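Local coordinates for protein exosome complex component Rrp41 (Archaeoglobus fulgidus, PDB 3M7N) that binds RNA and probably degrades it from the 3' end as the catalytic subunit of the archaeal exosome, at residues 88-92 against 93-97; 99-102 against 103-107; 108-112 against 113-117; 209-212 against 213-216. The protein carries 1 engineered substitution. All coordinates share one frame; numbering follows the deposited sequence.

Contact 1. Residues 88-92 against 93-97. With nucleotides of chain L.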
# COMPACT_ATOMS: atom_id res chain seq x y z
N GLU E 88 -20.33 -21.81 -8.19
CA GLU E 88 -19.01 -22.02 -8.76
C GLU E 88 -17.98 -21.35 -7.87
O GLU E 88 -18.02 -20.13 -7.71
CB GLU E 88 -18.92 -21.41 -10.16
CG GLU E 88 -19.91 -21.97 -11.19
CD GLU E 88 -19.31 -23.07 -12.05
OE1 GLU E 88 -18.36 -23.75 -11.58
OE2 GLU E 88 -19.78 -23.25 -13.20
N ARG E 89 -17.07 -22.12 -7.29
CA ARG E 89 -16.12 -21.58 -6.32
C ARG E 89 -15.59 -20.22 -6.77
O ARG E 89 -15.14 -20.07 -7.90
CB ARG E 89 -14.95 -22.53 -6.09
CG ARG E 89 -14.03 -22.15 -4.92
CD ARG E 89 -12.62 -21.92 -5.41
NE ARG E 89 -11.72 -21.53 -4.33
CZ ARG E 89 -10.67 -20.75 -4.50
NH1 ARG E 89 -9.90 -20.44 -3.46
NH2 ARG E 89 -10.38 -20.27 -5.70
N LYS E 90 -15.67 -19.23 -5.89
CA LYS E 90 -15.35 -17.86 -6.26
C LYS E 90 -14.03 -17.39 -5.65
O LYS E 90 -13.85 -17.44 -4.44
CB LYS E 90 -16.48 -16.93 -5.81
CG LYS E 90 -16.27 -15.49 -6.20
CD LYS E 90 -17.09 -14.55 -5.35
CE LYS E 90 -16.89 -13.12 -5.82
NZ LYS E 90 -16.69 -12.19 -4.67
N ARG E 91 -13.11 -16.93 -6.50
CA ARG E 91 -11.80 -16.47 -6.04
C ARG E 91 -11.93 -15.44 -4.92
O ARG E 91 -12.67 -14.46 -5.04
CB ARG E 91 -10.94 -15.91 -7.20
CG ARG E 91 -11.63 -14.85 -8.07
CD ARG E 91 -10.70 -13.67 -8.42
NE ARG E 91 -9.68 -13.98 -9.43
CZ ARG E 91 -8.72 -13.14 -9.81
NH1 ARG E 91 -7.83 -13.49 -10.73
NH2 ARG E 91 -8.64 -11.93 -9.27
N PRO E 92 -11.23 -15.69 -3.80
CA PRO E 92 -11.26 -14.82 -2.62
C PRO E 92 -10.73 -13.42 -2.93
O PRO E 92 -10.01 -13.22 -3.91
CB PRO E 92 -10.33 -15.53 -1.62
CG PRO E 92 -9.59 -16.56 -2.41
CD PRO E 92 -10.42 -16.90 -3.60
N GLY E 93 -11.09 -12.45 -2.09
CA GLY E 93 -10.74 -11.06 -2.34
C GLY E 93 -11.94 -10.27 -2.82
O GLY E 93 -12.89 -10.83 -3.37
N PRO E 94 -11.91 -8.95 -2.61
CA PRO E 94 -13.09 -8.15 -2.95
C PRO E 94 -13.18 -7.99 -4.45
O PRO E 94 -12.16 -7.86 -5.12
CB PRO E 94 -12.80 -6.79 -2.30
CG PRO E 94 -11.54 -6.97 -1.49
CD PRO E 94 -10.81 -8.11 -2.13
N ASP E 95 -14.40 -8.03 -4.96
CA ASP E 95 -14.66 -7.62 -6.32
C ASP E 95 -15.48 -6.32 -6.29
O ASP E 95 -15.81 -5.79 -5.23
CB ASP E 95 -15.35 -8.74 -7.11
CG ASP E 95 -16.68 -9.17 -6.50
OD1 ASP E 95 -17.23 -10.17 -6.99
OD2 ASP E 95 -17.18 -8.52 -5.57
N ARG E 96 -15.80 -5.80 -7.46
CA ARG E 96 -16.50 -4.54 -7.52
C ARG E 96 -17.87 -4.62 -6.85
O ARG E 96 -18.27 -3.70 -6.12
CB ARG E 96 -16.59 -4.09 -8.98
CG ARG E 96 -15.21 -3.89 -9.56
CD ARG E 96 -15.20 -3.93 -11.06
NE ARG E 96 -15.56 -2.63 -11.61
CZ ARG E 96 -16.56 -2.45 -12.46
NH1 ARG E 96 -17.30 -3.48 -12.85
NH2 ARG E 96 -16.82 -1.23 -12.93
N ARG E 97 -18.56 -5.74 -7.06
CA ARG E 97 -19.87 -5.96 -6.45
C ARG E 97 -19.78 -5.94 -4.91
O ARG E 97 -20.58 -5.28 -4.25
CB ARG E 97 -20.49 -7.27 -6.98
CG ARG E 97 -21.75 -7.69 -6.25
CD ARG E 97 -22.30 -9.01 -6.76
NE ARG E 97 -23.42 -9.47 -5.95
CZ ARG E 97 -23.31 -10.20 -4.84
NH1 ARG E 97 -24.40 -10.56 -4.17
NH2 ARG E 97 -22.12 -10.57 -4.40
P C L 6 -27.16 -9.79 -6.73
OP1 C L 6 -28.33 -9.31 -5.97
OP2 C L 6 -26.06 -8.84 -7.03
O5' C L 6 -26.56 -11.10 -6.01
C5' C L 6 -27.47 -12.14 -5.65
C4' C L 6 -26.85 -13.52 -5.71
O4' C L 6 -26.13 -13.74 -6.95
C3' C L 6 -25.79 -13.84 -4.67
O3' C L 6 -26.37 -13.96 -3.38
C2' C L 6 -25.32 -15.18 -5.24
O2' C L 6 -26.23 -16.24 -5.02
C1' C L 6 -25.25 -14.83 -6.73
N1 C L 6 -23.86 -14.49 -7.14
C2 C L 6 -22.97 -15.53 -7.41
O2 C L 6 -23.38 -16.70 -7.32
N3 C L 6 -21.70 -15.23 -7.78
C4 C L 6 -21.31 -13.96 -7.87
N4 C L 6 -20.04 -13.72 -8.24
C5 C L 6 -22.21 -12.88 -7.59
C6 C L 6 -23.46 -13.18 -7.23
P C L 4 -19.38 -6.18 -12.92
OP1 C L 4 -19.42 -4.83 -12.32
OP2 C L 4 -18.63 -7.27 -12.26
O5' C L 4 -20.88 -6.71 -13.16
C5' C L 4 -21.85 -5.89 -13.82
C4' C L 4 -23.12 -6.67 -14.10
O4' C L 4 -22.90 -7.64 -15.14
C3' C L 4 -23.65 -7.50 -12.93
O3' C L 4 -24.39 -6.70 -12.02
C2' C L 4 -24.57 -8.46 -13.67
O2' C L 4 -25.80 -7.88 -14.05
C1' C L 4 -23.72 -8.78 -14.89
N1 C L 4 -22.88 -9.97 -14.58
C2 C L 4 -23.44 -11.24 -14.78
O2 C L 4 -24.59 -11.30 -15.23
N3 C L 4 -22.69 -12.34 -14.50
C4 C L 4 -21.45 -12.20 -14.02
N4 C L 4 -20.76 -13.31 -13.75
C5 C L 4 -20.87 -10.91 -13.79
C6 C L 4 -21.61 -9.84 -14.08
O HOH W 1 -14.76 -13.36 -2.78
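Lys90 reaches across a loop to Asp95, the N-cap residue of helix 96-110, whose first turn carries two arginines to the bound RNA. The side chains cross at about a right angle, Lys90 NZ meeting Asp95 OD1 at 3.1 Å in a salt bridge whose hydrogen bond is weak. OD2 of the same carboxylate caps the backbone N of Ser98, so a short acid suits the site, serving helix end and lysine alike. Lys90 NZ also donates to a water at 2.9 Å, beside Arg91 O and Gly93 O. Glycine fits at the bend because a CB on Gly93 would collide with Pro92 O. Arg97, with CG anti to the backbone N (chi1 171°) and its chain extended to NE, brings its guanidinium to nucleotide C6 of chain L. Arg97 NE donates almost straight (172°) to OP2 of C6 at 2.9 Å, in the guanidinium plane, while Arg97 NH1 reaches O5' of C6 at 2.9 Å, more bent. A leucine here would probably cost the C6 phosphate both bonds and their positive charge, and the base's C5-C6 edge the guanidinium face it sits over. Base atom C6 stands over the guanidinium's centre.

Contact 2. Residues 99-102 against 103-107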
# COMPACT_ATOMS: atom_id res chain seq x y z
N ILE E 99 -17.46 -4.57 -3.20
CA ILE E 99 -17.04 -3.24 -2.80
C ILE E 99 -18.26 -2.31 -2.74
O ILE E 99 -18.43 -1.53 -1.80
CB ILE E 99 -15.95 -2.70 -3.75
CG1 ILE E 99 -14.65 -3.48 -3.52
CG2 ILE E 99 -15.72 -1.21 -3.50
CD1 ILE E 99 -13.57 -3.18 -4.50
N GLU E 100 -19.12 -2.43 -3.73
CA GLU E 100 -20.33 -1.63 -3.80
C GLU E 100 -21.27 -1.97 -2.66
O GLU E 100 -21.80 -1.08 -1.99
CB GLU E 100 -21.01 -1.88 -5.14
CG GLU E 100 -21.60 -0.65 -5.75
CD GLU E 100 -23.10 -0.65 -5.70
OE1 GLU E 100 -23.74 -0.87 -6.76
OE2 GLU E 100 -23.63 -0.46 -4.58
N ILE E 101 -21.47 -3.26 -2.42
CA ILE E 101 -22.35 -3.69 -1.34
C ILE E 101 -21.84 -3.22 0.02
O ILE E 101 -22.61 -2.77 0.86
CB ILE E 101 -22.48 -5.21 -1.31
CG1 ILE E 101 -23.26 -5.67 -2.55
CG2 ILE E 101 -23.17 -5.64 -0.01
CD1 ILE E 101 -23.31 -7.19 -2.73
N SER E 102 -20.52 -3.33 0.22
CA SER E 102 -19.88 -2.83 1.44
C SER E 102 -20.12 -1.32 1.65
O SER E 102 -20.38 -0.87 2.77
CB SER E 102 -18.37 -3.14 1.42
OG SER E 102 -18.12 -4.54 1.28
N LYS E 103 -20.01 -0.55 0.58
CA LYS E 103 -20.14 0.91 0.68
C LYS E 103 -21.58 1.32 1.04
O LYS E 103 -21.81 2.12 1.93
CB LYS E 103 -19.72 1.58 -0.64
CG LYS E 103 -19.77 3.10 -0.64
CD LYS E 103 -19.18 3.68 -1.94
CE LYS E 103 -19.37 5.20 -2.06
NZ LYS E 103 -20.83 5.52 -2.05
N VAL E 104 -22.55 0.75 0.34
CA VAL E 104 -23.92 1.13 0.61
C VAL E 104 -24.40 0.60 1.98
O VAL E 104 -25.14 1.29 2.69
CB VAL E 104 -24.83 0.73 -0.55
CG1 VAL E 104 -25.02 -0.77 -0.61
CG2 VAL E 104 -26.14 1.43 -0.43
N SER E 105 -23.95 -0.60 2.37
CA SER E 105 -24.21 -1.13 3.70
C SER E 105 -23.65 -0.23 4.77
O SER E 105 -24.32 0.04 5.77
CB SER E 105 -23.60 -2.52 3.88
OG SER E 105 -24.16 -3.45 2.98
N LYS E 106 -22.41 0.23 4.58
CA LYS E 106 -21.82 1.14 5.55
C LYS E 106 -22.68 2.38 5.66
O LYS E 106 -22.92 2.93 6.76
CB LYS E 106 -20.40 1.55 5.13
CG LYS E 106 -19.79 2.57 6.07
CD LYS E 106 -18.49 3.12 5.54
CE LYS E 106 -18.71 4.47 4.87
NZ LYS E 106 -17.90 4.60 3.62
N GLU E 107 -23.13 2.85 4.50
CA GLU E 107 -23.92 4.07 4.41
C GLU E 107 -25.24 3.93 5.20
O GLU E 107 -25.66 4.86 5.88
CB GLU E 107 -24.13 4.45 2.94
CG GLU E 107 -22.94 5.27 2.41
CD GLU E 107 -22.76 5.22 0.90
OE1 GLU E 107 -23.56 4.56 0.21
OE2 GLU E 107 -21.80 5.85 0.41
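Ser105 turns back onto Ile101, one turn earlier in helix 96-110, and each of its side-chain atoms can be followed there. CB lies 3.2 Å from Ile101 O. At the tip, OG, anti to the carbonyl carbon with chi1 -63°, donates to the same Ile101 O at 2.7 Å and passes Ile101 CG2 at 3.8 Å. The backbone N of Ser105 also donates to Ile101 O, at 3.0 Å, so two donors grip one carbonyl oxygen, from opposite faces of its plane. A serine suits this buried place: it is small, and its hydroxyl finds an acceptor without leaving the helix. Val104 instead offers a methyl, CG1, 3.5 Å from Ile101 O, and packs on Leu203 and Gln205 of strand 197-207.

Lys103 has its CB 3.6 Å from Ile99 O, then runs extended outward from the helix until a bend at chi4 turns NZ to Glu107 OE2, 2.7 Å away on the syn side of the carboxylate. NZ is shared with Glu104 of a neighbouring Rrp42 subunit, and Glu100 sends its carboxylate to Arg107 of that subunit, so the charges on this side are answered across the interface. Ile101 and Ser105 also touch strand 74-81, through Tyr79 and Tyr77, and helix 136-150, through Arg137 and Leu141. Regular i to i+4 bonds, a serine hydroxyl folded onto the preceding turn and an i to i+4 lysine-glutamate bridge are all features of an alpha-helix, here one wedged between its own RNase PH fold and the partner subunit.

Contact 3. Residues 108-112 against 113-117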
# COMPACT_ATOMS: atom_id res chain seq x y z
N ALA E 108 -25.84 2.74 5.14
CA ALA E 108 -27.09 2.48 5.86
C ALA E 108 -26.89 2.63 7.36
O ALA E 108 -27.79 3.07 8.07
CB ALA E 108 -27.65 1.08 5.52
N PHE E 109 -25.72 2.26 7.86
CA PHE E 109 -25.49 2.35 9.30
C PHE E 109 -24.98 3.71 9.74
O PHE E 109 -25.21 4.11 10.89
CB PHE E 109 -24.62 1.20 9.78
CG PHE E 109 -25.32 -0.13 9.78
CD1 PHE E 109 -25.09 -1.05 8.78
CD2 PHE E 109 -26.27 -0.43 10.77
CE1 PHE E 109 -25.77 -2.28 8.77
CE2 PHE E 109 -26.93 -1.64 10.77
CZ PHE E 109 -26.68 -2.57 9.77
N GLU E 110 -24.30 4.42 8.84
CA GLU E 110 -23.78 5.74 9.18
C GLU E 110 -24.96 6.61 9.52
O GLU E 110 -24.88 7.51 10.35
CB GLU E 110 -22.99 6.36 8.02
CG GLU E 110 -21.68 5.65 7.73
CD GLU E 110 -20.84 6.35 6.68
OE1 GLU E 110 -21.33 6.62 5.56
OE2 GLU E 110 -19.66 6.63 6.99
N ALA E 111 -26.07 6.31 8.86
CA ALA E 111 -27.32 7.03 9.04
C ALA E 111 -28.00 6.79 10.40
O ALA E 111 -28.99 7.43 10.72
CB ALA E 111 -28.28 6.67 7.89
N VAL E 112 -27.44 5.89 11.21
CA VAL E 112 -28.17 5.39 12.36
C VAL E 112 -27.35 5.21 13.66
O VAL E 112 -27.86 5.43 14.75
CB VAL E 112 -28.90 4.09 11.97
CG1 VAL E 112 -29.10 3.20 13.16
CG2 VAL E 112 -30.23 4.43 11.30
N ILE E 113 -26.10 4.80 13.53
CA ILE E 113 -25.21 4.71 14.69
C ILE E 113 -24.94 6.10 15.23
O ILE E 113 -24.67 7.03 14.47
CB ILE E 113 -23.87 4.02 14.32
CG1 ILE E 113 -24.10 2.52 14.09
CG2 ILE E 113 -22.83 4.27 15.39
CD1 ILE E 113 -23.02 1.82 13.28
N MET E 114 -25.03 6.27 16.54
CA MET E 114 -24.68 7.56 17.15
C MET E 114 -23.15 7.71 17.23
O MET E 114 -22.54 7.57 18.29
CB MET E 114 -25.34 7.71 18.53
CG MET E 114 -26.86 7.61 18.49
SD MET E 114 -27.59 7.73 20.13
CE MET E 114 -27.16 9.42 20.58
N LYS E 115 -22.53 8.00 16.10
CA LYS E 115 -21.08 8.03 16.04
C LYS E 115 -20.45 9.20 16.80
O LYS E 115 -19.31 9.11 17.26
CB LYS E 115 -20.59 7.93 14.60
CG LYS E 115 -21.36 8.78 13.62
CD LYS E 115 -21.44 8.07 12.29
CE LYS E 115 -21.72 9.04 11.16
NZ LYS E 115 -21.43 8.33 9.86
N GLU E 116 -21.19 10.29 16.96
CA GLU E 116 -20.70 11.43 17.74
C GLU E 116 -20.24 11.05 19.16
O GLU E 116 -19.53 11.81 19.81
CB GLU E 116 -21.75 12.52 17.84
CG GLU E 116 -22.00 13.26 16.54
CD GLU E 116 -22.74 12.41 15.52
OE1 GLU E 116 -22.45 12.56 14.31
OE2 GLU E 116 -23.61 11.60 15.95
N LEU E 117 -20.67 9.89 19.63
CA LEU E 117 -20.37 9.48 20.99
C LEU E 117 -18.96 8.95 21.12
O LEU E 117 -18.42 8.86 22.22
CB LEU E 117 -21.35 8.42 21.45
CG LEU E 117 -22.75 8.96 21.72
CD1 LEU E 117 -23.71 7.82 21.97
CD2 LEU E 117 -22.71 9.92 22.89
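Phe109 presents neither ring face nor ring edge to residues 113-117; its CB does the touching, meeting Ile113 CD1 at 3.9 Å. The ring is turned into the interior, among Leu141, Ala144 and Leu148 of helix 136-150 and Ile159, a fitting place for a large aromatic group. The other flat group, the Glu110 carboxylate, only distantly faces Lys115 NZ, 3.8 Å from Glu110 OE2 and well off the plane, a long salt bridge; NZ lies against the acid's stem, 3.1 Å from Glu110 CB. Lys115 CG, between the backbone N and the carbonyl carbon (chi1 43°), sends the chain to that stem, CE passing Glu110 O at 3.6 Å. This is where helix 96-110 runs out. Phe109 O still accepts two backbone bonds, from Val112 N and from Ile113 N, the latter at 2.9 Å and nearly straight (176°). Then the chain makes an inverse gamma turn centred on Met114, with a weak bond from Lys115 N to Ile113 O, and enters the 3-10 segment 115-117. A methionine in place of Lys115 would probably take away the positive charge that faces Glu110 OE2, though only at long range. Ile113 and Val112 lean on Met155, Val112 also on Leu232 of a neighbouring Rrp42 subunit.

Contact 4. Residues 209-212 against 213-216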
# COMPACT_ATOMS: atom_id res chain seq x y z
N ARG E 209 -36.79 -3.78 -14.69
CA ARG E 209 -37.76 -2.98 -15.41
C ARG E 209 -39.07 -2.97 -14.65
O ARG E 209 -39.74 -3.99 -14.55
CB ARG E 209 -37.97 -3.56 -16.81
CG ARG E 209 -38.43 -2.57 -17.84
CD ARG E 209 -38.60 -3.25 -19.20
NE ARG E 209 -37.42 -3.12 -20.07
CZ ARG E 209 -36.71 -4.14 -20.54
NH1 ARG E 209 -35.67 -3.92 -21.35
NH2 ARG E 209 -37.04 -5.39 -20.22
N MET E 210 -39.43 -1.82 -14.09
CA MET E 210 -40.67 -1.69 -13.33
C MET E 210 -41.38 -0.38 -13.68
O MET E 210 -40.73 0.62 -14.01
CB MET E 210 -40.39 -1.69 -11.83
CG MET E 210 -39.83 -2.96 -11.25
SD MET E 210 -39.26 -2.68 -9.54
CE MET E 210 -40.83 -2.39 -8.74
N THR E 211 -42.71 -0.36 -13.56
CA THR E 211 -43.45 0.88 -13.79
C THR E 211 -43.38 1.74 -12.55
O THR E 211 -43.12 1.23 -11.45
CB THR E 211 -44.95 0.65 -14.12
OG1 THR E 211 -45.61 0.12 -12.96
CG2 THR E 211 -45.13 -0.32 -15.31
N ARG E 212 -43.58 3.04 -12.73
CA ARG E 212 -43.70 3.94 -11.60
C ARG E 212 -44.63 3.33 -10.53
O ARG E 212 -44.26 3.29 -9.35
CB ARG E 212 -44.20 5.31 -12.07
CG ARG E 212 -44.39 6.34 -10.96
CD ARG E 212 -45.83 6.32 -10.41
NE ARG E 212 -46.17 7.56 -9.68
CZ ARG E 212 -47.35 7.80 -9.12
NH1 ARG E 212 -47.56 8.95 -8.49
NH2 ARG E 212 -48.31 6.89 -9.18
N ASP E 213 -45.80 2.83 -10.95
CA ASP E 213 -46.76 2.23 -10.01
C ASP E 213 -46.17 1.00 -9.33
O ASP E 213 -46.31 0.83 -8.12
CB ASP E 213 -48.08 1.83 -10.69
CG ASP E 213 -48.98 3.02 -11.02
OD1 ASP E 213 -48.73 4.12 -10.50
OD2 ASP E 213 -49.93 2.85 -11.81
N GLU E 214 -45.53 0.13 -10.10
CA GLU E 214 -44.91 -1.07 -9.53
C GLU E 214 -43.87 -0.72 -8.47
O GLU E 214 -43.75 -1.42 -7.47
CB GLU E 214 -44.29 -1.96 -10.60
CG GLU E 214 -45.30 -2.76 -11.38
CD GLU E 214 -44.70 -3.42 -12.61
OE1 GLU E 214 -43.53 -3.12 -12.95
OE2 GLU E 214 -45.41 -4.23 -13.25
N VAL E 215 -43.14 0.38 -8.68
CA VAL E 215 -42.11 0.79 -7.73
C VAL E 215 -42.77 1.14 -6.40
O VAL E 215 -42.30 0.73 -5.33
CB VAL E 215 -41.25 1.99 -8.25
CG1 VAL E 215 -40.30 2.47 -7.19
CG2 VAL E 215 -40.47 1.61 -9.52
N LYS E 216 -43.87 1.88 -6.49
CA LYS E 216 -44.61 2.28 -5.29
C LYS E 216 -45.25 1.11 -4.53
O LYS E 216 -45.23 1.09 -3.30
CB LYS E 216 -45.63 3.36 -5.65
CG LYS E 216 -44.95 4.63 -6.14
CD LYS E 216 -45.91 5.79 -6.21
CE LYS E 216 -46.10 6.42 -4.85
NZ LYS E 216 -47.26 7.35 -4.92
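From the short strand 209-210 the chain turns at Thr211 into helix 212-248, whose first turn closes with Val215 N donating to Thr211 O at 2.9 Å. Thr211 and Glu214 form a capping box, each side chain bonding the other's backbone. Thr211 OG1, held between its backbone N and carbonyl carbon (chi1 67°), takes the hydrogen of Glu214 N at 2.9 Å. In return Glu214 OE1 accepts from Thr211 N at 2.9 Å, the donor standing above the carboxylate plane. A threonine suits the N-cap because its hydroxyl hangs on a short stem, and glutamate, extended beyond CG, can bring OE1 back to Thr211 N. OE1 is gripped a second time by Lys166, which also bonds Arg209 O.

Met210 faces the helix: its CB touches Val215 CG2 at 4.0 Å, and its chain, bent at the sulphur, lays CE 3.3 Å from Glu214 O. The backbone of Met210 continues a sheet into a neighbouring Rrp42 subunit as an antiparallel ladder.

Facing the partner subunit, the Arg212 guanidinium has Lys216 CD over one face, while Asp213 OD1 sits at its edge, in plane, accepting from Arg212 NH2 at 3.1 Å; the two flat groups are turned 56° apart. Arg212 NE is held by Asp243 of the Rrp42 subunit. Two like charges, Arg212 NH1 and Lys216 NZ, come within 3.9 Å, so Asp213 and Asp243 of the Rrp42 subunit would probably offset their mutual repulsion.

In the fold
Read from the N terminus, the first three contacts follow one another from the loop before helix 96-110, through it, to the turn beyond, without nesting or crossing. Contact 1 closes the last part of the loop that leads from strand 74-81 into the helix and places its start at the RNA. Contact 2, its centre about 16 Å from that of contact 1, occupies the middle turns; Pro94 touches Ile99 where they meet. Contact 3 adjoins it in sequence and leads out toward strand 122-129. Contact 4 comes later, in the second exoribonuclease family domain, joining strand 209-210 to helix 212-248, its nearest atoms about 16 Å from contact 2. All four also face neighbouring Rrp42 subunits.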